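Local coordinates for carboxylic ester hydrolase (Aspergillus niger, PDB 7K4O), which hydrolyses tannin esters as a serine esterase of the tannase family, probably releasing gallic acid, at residues A[210-221]-A[419-430]; A[235-245]-A[328-336]. One frame throughout, in Å; residues are numbered along the deposited sequence.

How the interactions relate
Interaction 1 joins the chain that follows two neighbouring parallel strands of the central sheet, 205-209 and 410-416. Interaction 2 lies within the roughly 200 residues between those strands, where helix 238-252 meets the chain ahead of strand 337-339. Their centres are 19 Å apart, yet the two touch: Phe420 packs against Ala330 and Asp332, and Asp419 O lies 3.4 Å from Ala329 CB. Chain order is 210-221, 235-245, 328-336, 419-430. Interaction 1 forms part of the gallic acid pocket at the ends of core strands, and interaction 2 belongs to the insertion beside it. Asp333 of 328-336 hydrogen-bonds His222, which in turn binds the gallic acid.

Interaction 1 of 2, residues A[210-221]-A[419-430]; sequences APAFRWSFQQTQ and DFSIPTAASIRY. With GDE (3,4,5-trihydroxybenzoic acid), chain J.
Asp419 turns OD2 to Ala210 CB, 3.5 Å away, and hydrogen-bonds His465 with the same oxygen. Its other oxygen, OD1, closes an Asx turn with Ser421 N, met nearly head-on down the C-O bond, and widens it to an Asx motif with Ile422 N, which comes from above the carboxylate plane. Ser421 serves the ligand directly and through a neighbour: OG is hydrogen-bonded to gallic acid OAD at 2.6 Å, and the carbonyl oxygen takes Gln218 NE2 at 3.0 Å, holding that amide in place. The same nitrogen also donates to gallic acid OAE, almost dead straight at 178°. A bend at chi2 (53°) swings the Gln218 amide between protein and ligand, while Gln219 takes OAE on its OE1 and gives NE2 to OAC. Ile422 slides CD1 in against the backbone, 3.2 Å from Ala210 O, and Pro423 CD rests on Gln218 OE1. Three residues on, Ala426 O lies in the guanidinium plane of Arg214 and accepts NH1 at 3.0 Å, with a weaker bond from NH2. Ser427 OG shares a water with Pro211 O but is also held by His413 and His415. Arg429 lays CD over the face of the Arg214 guanidinium, 3.8 Å above it; Arg214 itself salt-bridges the C-terminal carboxylate of Tyr554, and Arg429 bonds Val553 O. Finally Tyr430 CB meets Phe213 CZ at 3.3 Å, the rings inclined at 57°. Asp419 follows strand 410-416 and pairs with His465, consistent with the acid of a Ser186-His465-Asp419 triad in an alpha/beta-hydrolase fold, here beside the gallic acid pocket.

Interaction 2 of 2, residues A[235-245]-A[328-336]; sequences YPPPCELDKIV and TAAFDDAET. With NAG (2-acetamido-2-deoxy-beta-D-glucopyranose), chain G.
Phe331 turns one ring face to Leu241, whose CD2 sits over it, while Val245 CG2 comes up to the ring edge, 3.6 Å from CD1. With CG turned away from its own carbonyl carbon (chi1 -76°), the ring stands up from the loop towards helix 238-252 and also touches Ala306 and Ile310 of helix 300-310. The other Leu241 methyl, CD1, drops between Phe331 CB and Ala334 CB, at 3.8 and 3.7 Å. Val245 splits its branches: CG2 serves the ring, and CG1 rests 3.5 Å from Thr328 O. At the helix start, Pro238 sets its ring across the end of Glu335, with CG 3.5 Å from OE2. The direct hydrogen bond between the segments comes from Thr336, whose OG1 donates to Pro236 O at 2.7 Å. A chi1 of 53° holds that hydroxyl between its own backbone N and carbonyl carbon, leaving CG2 to pack on Tyr235 CB and the edge of the tyrosine ring. Farther round the helix, Asp242 OD2 accepts the N-H of the glycan's N-acetylglucosamine, N2 to OD2 2.7 Å, and Cys239 is disulfide-bonded to Cys285. The loop folds through an inverse gamma turn centred on Phe331 and a type I turn from Asp332 to Glu335. Here the first two turns of helix 238-252 pack on an irregular loop, within the large insertion between core strands that probably forms the lid region of tannase-family alpha/beta-hydrolases.

Interaction 1 of 2, residues A[210-221]-A[419-430]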
# COMPACT_ATOMS: atom_id res chain seq x y z
N ALA A 210 -2.77 2.30 0.54
CA ALA A 210 -2.15 2.57 -0.80
C ALA A 210 -1.59 1.30 -1.43
O ALA A 210 -0.38 1.11 -1.53
CB ALA A 210 -1.05 3.59 -0.63
N PRO A 211 -2.46 0.37 -1.84
CA PRO A 211 -2.00 -0.93 -2.27
C PRO A 211 -1.30 -0.91 -3.63
O PRO A 211 -1.84 -0.29 -4.58
CB PRO A 211 -3.28 -1.77 -2.27
CG PRO A 211 -4.39 -0.78 -2.51
CD PRO A 211 -3.93 0.46 -1.79
N ALA A 212 -0.22 -1.68 -3.73
CA ALA A 212 0.49 -1.92 -5.01
C ALA A 212 -0.22 -2.98 -5.86
O ALA A 212 0.46 -3.88 -6.40
CB ALA A 212 1.90 -2.25 -4.73
N PHE A 213 -1.55 -2.89 -5.97
CA PHE A 213 -2.32 -3.80 -6.85
C PHE A 213 -2.35 -3.20 -8.28
O PHE A 213 -1.64 -2.23 -8.60
CB PHE A 213 -3.66 -4.12 -6.23
CG PHE A 213 -4.61 -2.98 -5.97
CD1 PHE A 213 -4.41 -1.72 -6.49
CD2 PHE A 213 -5.74 -3.22 -5.18
CE1 PHE A 213 -5.37 -0.73 -6.27
CE2 PHE A 213 -6.66 -2.22 -4.93
CZ PHE A 213 -6.50 -1.00 -5.54
N ARG A 214 -3.13 -3.83 -9.14
CA ARG A 214 -3.16 -3.52 -10.59
C ARG A 214 -1.73 -3.60 -11.11
O ARG A 214 -1.29 -2.72 -11.87
CB ARG A 214 -3.84 -2.17 -10.85
CG ARG A 214 -4.42 -2.05 -12.24
CD ARG A 214 -5.24 -0.79 -12.44
NE ARG A 214 -6.45 -0.85 -11.60
CZ ARG A 214 -6.70 -0.13 -10.50
NH1 ARG A 214 -5.84 0.75 -10.05
NH2 ARG A 214 -7.79 -0.40 -9.83
N TRP A 215 -1.05 -4.70 -10.80
CA TRP A 215 0.40 -4.89 -10.92
C TRP A 215 0.97 -4.40 -12.27
O TRP A 215 1.92 -3.60 -12.23
CB TRP A 215 0.75 -6.37 -10.70
CG TRP A 215 2.23 -6.57 -10.61
CD1 TRP A 215 3.11 -6.88 -11.60
CD2 TRP A 215 2.98 -6.57 -9.39
NE1 TRP A 215 4.37 -6.97 -11.08
CE2 TRP A 215 4.33 -6.81 -9.72
CE3 TRP A 215 2.65 -6.35 -8.04
CZ2 TRP A 215 5.34 -6.80 -8.76
CZ3 TRP A 215 3.65 -6.36 -7.09
CH2 TRP A 215 4.98 -6.58 -7.45
N SER A 216 0.42 -4.87 -13.39
CA SER A 216 1.07 -4.59 -14.69
C SER A 216 1.02 -3.08 -14.96
O SER A 216 1.89 -2.60 -15.72
CB SER A 216 0.44 -5.44 -15.81
OG SER A 216 -0.91 -5.06 -16.07
N PHE A 217 -0.00 -2.37 -14.50
CA PHE A 217 -0.16 -0.93 -14.77
C PHE A 217 0.68 -0.17 -13.76
O PHE A 217 1.43 0.73 -14.11
CB PHE A 217 -1.63 -0.54 -14.72
CG PHE A 217 -2.45 -0.99 -15.91
CD1 PHE A 217 -2.74 -2.33 -16.12
CD2 PHE A 217 -2.87 -0.08 -16.86
CE1 PHE A 217 -3.42 -2.75 -17.25
CE2 PHE A 217 -3.60 -0.49 -17.96
CZ PHE A 217 -3.87 -1.82 -18.15
N GLN A 218 0.60 -0.55 -12.48
CA GLN A 218 1.27 0.18 -11.39
C GLN A 218 2.78 0.09 -11.58
O GLN A 218 3.49 1.09 -11.38
CB GLN A 218 0.87 -0.44 -10.04
CG GLN A 218 1.79 -0.02 -8.89
CD GLN A 218 1.98 1.48 -8.74
OE1 GLN A 218 1.11 2.26 -9.12
NE2 GLN A 218 3.09 1.83 -8.11
N GLN A 219 3.36 -1.10 -11.87
CA GLN A 219 4.82 -1.20 -11.92
C GLN A 219 5.32 -0.48 -13.20
O GLN A 219 6.32 0.26 -13.14
CB GLN A 219 5.33 -2.64 -11.92
CG GLN A 219 4.82 -3.51 -10.76
CD GLN A 219 4.96 -2.86 -9.41
OE1 GLN A 219 5.85 -2.03 -9.19
NE2 GLN A 219 4.14 -3.32 -8.45
N THR A 220 4.63 -0.68 -14.30
CA THR A 220 5.11 -0.11 -15.59
C THR A 220 4.99 1.42 -15.56
O THR A 220 5.89 2.09 -16.15
CB THR A 220 4.34 -0.69 -16.75
OG1 THR A 220 4.40 -2.12 -16.71
CG2 THR A 220 4.89 -0.20 -18.08
N GLN A 221 3.99 1.99 -14.92
CA GLN A 221 3.81 3.47 -14.90
C GLN A 221 4.96 4.15 -14.19
O GLN A 221 5.16 5.37 -14.44
CB GLN A 221 2.43 3.90 -14.40
CG GLN A 221 2.16 3.62 -12.95
CD GLN A 221 2.75 4.64 -12.00
OE1 GLN A 221 2.68 5.85 -12.28
NE2 GLN A 221 3.38 4.16 -10.91
N ASP A 419 0.50 10.94 -2.70
CA ASP A 419 1.33 9.74 -2.86
C ASP A 419 2.07 9.86 -4.21
O ASP A 419 1.41 10.00 -5.23
CB ASP A 419 0.44 8.48 -2.81
CG ASP A 419 1.22 7.21 -2.65
OD1 ASP A 419 2.38 7.13 -3.16
OD2 ASP A 419 0.70 6.32 -1.93
N PHE A 420 3.36 9.74 -4.16
CA PHE A 420 4.29 9.88 -5.29
C PHE A 420 4.73 8.52 -5.82
O PHE A 420 5.54 8.48 -6.75
CB PHE A 420 5.54 10.65 -4.87
CG PHE A 420 6.25 10.09 -3.68
CD1 PHE A 420 7.13 9.03 -3.79
CD2 PHE A 420 5.96 10.57 -2.40
CE1 PHE A 420 7.78 8.52 -2.68
CE2 PHE A 420 6.60 10.03 -1.29
CZ PHE A 420 7.50 9.00 -1.42
N SER A 421 4.24 7.45 -5.19
CA SER A 421 4.75 6.08 -5.48
C SER A 421 3.61 5.28 -6.12
O SER A 421 3.91 4.47 -6.99
CB SER A 421 5.34 5.44 -4.27
OG SER A 421 5.94 4.18 -4.55
N ILE A 422 2.39 5.43 -5.61
CA ILE A 422 1.17 4.78 -6.15
C ILE A 422 0.14 5.85 -6.33
O ILE A 422 -0.24 6.50 -5.35
CB ILE A 422 0.68 3.66 -5.21
CG1 ILE A 422 1.84 2.71 -4.88
CG2 ILE A 422 -0.53 3.00 -5.85
CD1 ILE A 422 1.48 1.52 -4.05
N PRO A 423 -0.38 6.06 -7.56
CA PRO A 423 -1.38 7.09 -7.77
C PRO A 423 -2.59 6.92 -6.85
O PRO A 423 -3.18 5.87 -6.80
CB PRO A 423 -1.77 6.93 -9.22
CG PRO A 423 -0.57 6.32 -9.84
CD PRO A 423 -0.05 5.33 -8.81
N THR A 424 -3.01 8.00 -6.18
CA THR A 424 -4.22 7.94 -5.34
C THR A 424 -5.42 7.42 -6.12
O THR A 424 -6.25 6.67 -5.55
CB THR A 424 -4.51 9.32 -4.72
OG1 THR A 424 -3.28 9.87 -4.25
CG2 THR A 424 -5.53 9.18 -3.61
N ALA A 425 -5.58 7.82 -7.39
CA ALA A 425 -6.72 7.38 -8.20
C ALA A 425 -6.74 5.86 -8.39
O ALA A 425 -7.79 5.34 -8.74
CB ALA A 425 -6.71 8.15 -9.51
N ALA A 426 -5.62 5.18 -8.19
CA ALA A 426 -5.57 3.70 -8.33
C ALA A 426 -6.52 3.07 -7.30
O ALA A 426 -7.12 2.02 -7.63
CB ALA A 426 -4.22 3.15 -8.18
N SER A 427 -6.64 3.68 -6.12
CA SER A 427 -7.51 3.12 -5.05
C SER A 427 -8.96 3.40 -5.37
O SER A 427 -9.81 2.50 -5.20
CB SER A 427 -7.10 3.62 -3.68
OG SER A 427 -5.87 3.05 -3.27
N ILE A 428 -9.32 4.63 -5.78
CA ILE A 428 -10.71 4.92 -6.16
C ILE A 428 -11.14 3.93 -7.24
O ILE A 428 -12.27 3.41 -7.21
CB ILE A 428 -10.86 6.39 -6.63
CG1 ILE A 428 -10.90 7.39 -5.47
CG2 ILE A 428 -12.12 6.50 -7.43
CD1 ILE A 428 -9.66 7.54 -4.72
N ARG A 429 -10.28 3.70 -8.23
CA ARG A 429 -10.70 2.84 -9.34
C ARG A 429 -11.14 1.45 -8.86
O ARG A 429 -12.10 0.90 -9.37
CB ARG A 429 -9.60 2.71 -10.40
CG ARG A 429 -10.15 1.97 -11.62
CD ARG A 429 -9.09 1.89 -12.72
NE ARG A 429 -9.61 1.27 -13.91
CZ ARG A 429 -10.20 1.92 -14.93
NH1 ARG A 429 -10.30 3.24 -14.93
NH2 ARG A 429 -10.65 1.25 -15.97
N TYR A 430 -10.40 0.87 -7.93
CA TYR A 430 -10.75 -0.50 -7.47
C TYR A 430 -12.09 -0.48 -6.73
O TYR A 430 -12.91 -1.39 -6.95
CB TYR A 430 -9.65 -1.09 -6.61
CG TYR A 430 -9.98 -2.50 -6.20
CD1 TYR A 430 -10.07 -3.53 -7.14
CD2 TYR A 430 -10.28 -2.82 -4.87
CE1 TYR A 430 -10.42 -4.83 -6.78
CE2 TYR A 430 -10.60 -4.10 -4.49
CZ TYR A 430 -10.68 -5.11 -5.44
OH TYR A 430 -11.04 -6.36 -5.02
OAA GDE J . 5.76 -1.40 -1.06
OAB GDE J . 6.50 0.68 -1.18
OAC GDE J . 5.36 -2.73 -6.01
OAD GDE J . 5.29 2.04 -5.96
OAE GDE J . 5.14 -0.25 -7.32
CAF GDE J . 5.69 -1.56 -3.87
CAG GDE J . 5.65 0.88 -3.84
CAH GDE J . 6.04 -0.36 -1.72
CAI GDE J . 5.47 -1.54 -5.26
CAJ GDE J . 5.47 0.90 -5.25
CAK GDE J . 5.83 -0.34 -3.22
CAL GDE J . 5.36 -0.29 -5.92
O HOH W 1 -3.70 1.85 -5.08

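Interaction 2 of 2, residues A[235-245]-A[328-336]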
# COMPACT_ATOMS: atom_id res chain seq x y z
N TYR A 235 15.19 17.08 -19.42
CA TYR A 235 15.46 16.45 -18.12
C TYR A 235 15.41 17.54 -17.05
O TYR A 235 16.42 18.16 -16.76
CB TYR A 235 16.76 15.68 -18.22
CG TYR A 235 16.68 14.62 -19.29
CD1 TYR A 235 16.08 13.38 -19.04
CD2 TYR A 235 17.09 14.88 -20.58
CE1 TYR A 235 15.98 12.41 -20.03
CE2 TYR A 235 16.97 13.94 -21.59
CZ TYR A 235 16.40 12.71 -21.32
OH TYR A 235 16.26 11.80 -22.32
N PRO A 236 14.26 17.78 -16.40
CA PRO A 236 14.16 18.86 -15.44
C PRO A 236 15.06 18.64 -14.25
O PRO A 236 15.15 17.53 -13.72
CB PRO A 236 12.70 18.87 -14.98
CG PRO A 236 11.99 18.06 -16.05
CD PRO A 236 12.99 17.04 -16.54
N PRO A 237 15.81 19.68 -13.79
CA PRO A 237 16.50 19.59 -12.50
C PRO A 237 15.44 19.28 -11.44
O PRO A 237 14.33 19.83 -11.51
CB PRO A 237 17.10 20.99 -12.28
CG PRO A 237 17.15 21.59 -13.67
CD PRO A 237 15.98 20.99 -14.43
N PRO A 238 15.72 18.41 -10.47
CA PRO A 238 14.73 18.10 -9.42
C PRO A 238 14.12 19.36 -8.79
O PRO A 238 12.94 19.41 -8.51
CB PRO A 238 15.57 17.34 -8.38
CG PRO A 238 16.62 16.64 -9.21
CD PRO A 238 16.96 17.64 -10.31
N CYS A 239 14.94 20.41 -8.61
CA CYS A 239 14.50 21.66 -7.96
C CYS A 239 13.40 22.32 -8.77
O CYS A 239 12.49 22.93 -8.18
CB CYS A 239 15.70 22.60 -7.83
SG CYS A 239 15.39 23.94 -6.68
N GLU A 240 13.46 22.25 -10.09
CA GLU A 240 12.44 22.90 -10.93
C GLU A 240 11.07 22.24 -10.66
O GLU A 240 10.06 22.97 -10.57
CB GLU A 240 12.85 22.80 -12.40
CG GLU A 240 11.85 23.40 -13.35
CD GLU A 240 12.33 23.37 -14.79
OE1 GLU A 240 13.01 22.40 -15.15
OE2 GLU A 240 12.03 24.33 -15.54
N LEU A 241 11.03 20.91 -10.62
CA LEU A 241 9.75 20.18 -10.37
C LEU A 241 9.30 20.42 -8.93
O LEU A 241 8.08 20.56 -8.73
CB LEU A 241 9.96 18.70 -10.68
CG LEU A 241 10.21 18.44 -12.17
CD1 LEU A 241 10.42 16.98 -12.51
CD2 LEU A 241 9.08 19.01 -13.01
N ASP A 242 10.24 20.48 -7.99
CA ASP A 242 9.90 20.74 -6.56
C ASP A 242 9.26 22.13 -6.43
O ASP A 242 8.30 22.29 -5.66
CB ASP A 242 11.10 20.58 -5.64
CG ASP A 242 10.69 20.68 -4.18
OD1 ASP A 242 9.70 19.99 -3.79
OD2 ASP A 242 11.32 21.45 -3.46
N LYS A 243 9.72 23.10 -7.22
CA LYS A 243 9.09 24.44 -7.23
C LYS A 243 7.66 24.35 -7.74
O LYS A 243 6.74 24.96 -7.17
CB LYS A 243 9.95 25.41 -8.06
CG LYS A 243 9.38 26.82 -8.18
CD LYS A 243 9.03 27.47 -6.87
CE LYS A 243 10.24 27.76 -6.01
NZ LYS A 243 10.03 28.96 -5.15
N ILE A 244 7.43 23.56 -8.78
CA ILE A 244 6.06 23.41 -9.31
C ILE A 244 5.18 22.81 -8.20
O ILE A 244 4.01 23.26 -8.04
CB ILE A 244 6.08 22.55 -10.59
CG1 ILE A 244 6.66 23.36 -11.76
CG2 ILE A 244 4.70 22.05 -10.95
CD1 ILE A 244 7.08 22.52 -12.95
N VAL A 245 5.67 21.78 -7.51
CA VAL A 245 4.84 21.16 -6.42
C VAL A 245 4.52 22.23 -5.36
O VAL A 245 3.36 22.35 -4.96
CB VAL A 245 5.59 19.97 -5.81
CG1 VAL A 245 4.93 19.49 -4.53
CG2 VAL A 245 5.71 18.85 -6.84
N THR A 328 0.28 17.84 -6.39
CA THR A 328 0.91 18.02 -5.04
C THR A 328 1.78 16.81 -4.70
O THR A 328 2.60 16.94 -3.82
CB THR A 328 -0.05 18.35 -3.89
OG1 THR A 328 -0.89 17.26 -3.53
CG2 THR A 328 -1.02 19.45 -4.22
N ALA A 329 1.66 15.68 -5.42
CA ALA A 329 2.62 14.57 -5.22
C ALA A 329 3.99 14.96 -5.77
O ALA A 329 4.04 15.56 -6.88
CB ALA A 329 2.10 13.29 -5.86
N ALA A 330 5.04 14.61 -5.05
CA ALA A 330 6.43 14.84 -5.49
C ALA A 330 6.68 14.14 -6.83
O ALA A 330 6.10 13.08 -7.11
CB ALA A 330 7.39 14.40 -4.45
N PHE A 331 7.56 14.72 -7.65
CA PHE A 331 7.95 14.13 -8.95
C PHE A 331 9.10 13.15 -8.76
O PHE A 331 10.20 13.32 -9.37
CB PHE A 331 8.29 15.26 -9.93
CG PHE A 331 7.11 15.98 -10.48
CD1 PHE A 331 6.56 17.07 -9.82
CD2 PHE A 331 6.55 15.61 -11.68
CE1 PHE A 331 5.46 17.73 -10.32
CE2 PHE A 331 5.44 16.27 -12.18
CZ PHE A 331 4.90 17.33 -11.51
N ASP A 332 8.89 12.06 -8.00
CA ASP A 332 9.97 11.09 -7.71
C ASP A 332 10.33 10.29 -8.96
O ASP A 332 11.51 10.10 -9.19
CB ASP A 332 9.60 10.13 -6.57
CG ASP A 332 9.77 10.72 -5.18
OD1 ASP A 332 9.26 11.82 -4.95
OD2 ASP A 332 10.39 10.05 -4.32
N ASP A 333 9.33 9.82 -9.70
CA ASP A 333 9.56 9.01 -10.92
C ASP A 333 10.40 9.85 -11.89
O ASP A 333 11.25 9.27 -12.61
CB ASP A 333 8.26 8.60 -11.60
CG ASP A 333 7.60 7.37 -10.94
OD1 ASP A 333 8.20 6.79 -9.98
OD2 ASP A 333 6.53 7.02 -11.45
N ALA A 334 10.17 11.16 -11.89
CA ALA A 334 10.82 12.08 -12.87
C ALA A 334 12.26 12.39 -12.48
O ALA A 334 12.95 13.09 -13.30
CB ALA A 334 10.02 13.36 -13.01
N GLU A 335 12.72 11.99 -11.31
CA GLU A 335 14.06 12.35 -10.79
C GLU A 335 15.11 12.14 -11.89
O GLU A 335 15.15 11.09 -12.54
CB GLU A 335 14.46 11.53 -9.56
CG GLU A 335 15.70 12.09 -8.86
CD GLU A 335 15.43 13.28 -7.93
OE1 GLU A 335 14.25 13.73 -7.81
OE2 GLU A 335 16.40 13.76 -7.32
N THR A 336 15.90 13.20 -12.14
CA THR A 336 17.02 13.15 -13.11
C THR A 336 18.33 13.03 -12.34
O THR A 336 18.34 13.15 -11.13
CB THR A 336 16.97 14.40 -14.00
OG1 THR A 336 16.92 15.56 -13.16
CG2 THR A 336 15.76 14.36 -14.90
C1 NAG G . 9.72 23.54 -1.31
C2 NAG G . 11.13 24.15 -1.24
C3 NAG G . 12.04 23.48 -0.22
C4 NAG G . 11.32 23.60 1.09
C5 NAG G . 9.94 22.97 0.98
C6 NAG G . 9.18 23.12 2.29
C7 NAG G . 11.90 24.95 -3.41
C8 NAG G . 12.52 24.52 -4.72
N2 NAG G . 11.77 23.97 -2.52
O3 NAG G . 13.33 24.09 -0.32
O4 NAG G . 12.10 22.84 1.97
O5 NAG G . 9.13 23.57 -0.02
O6 NAG G . 7.92 22.51 2.15
O7 NAG G . 11.56 26.08 -3.17
O HOH W 2 13.88 15.72 -11.99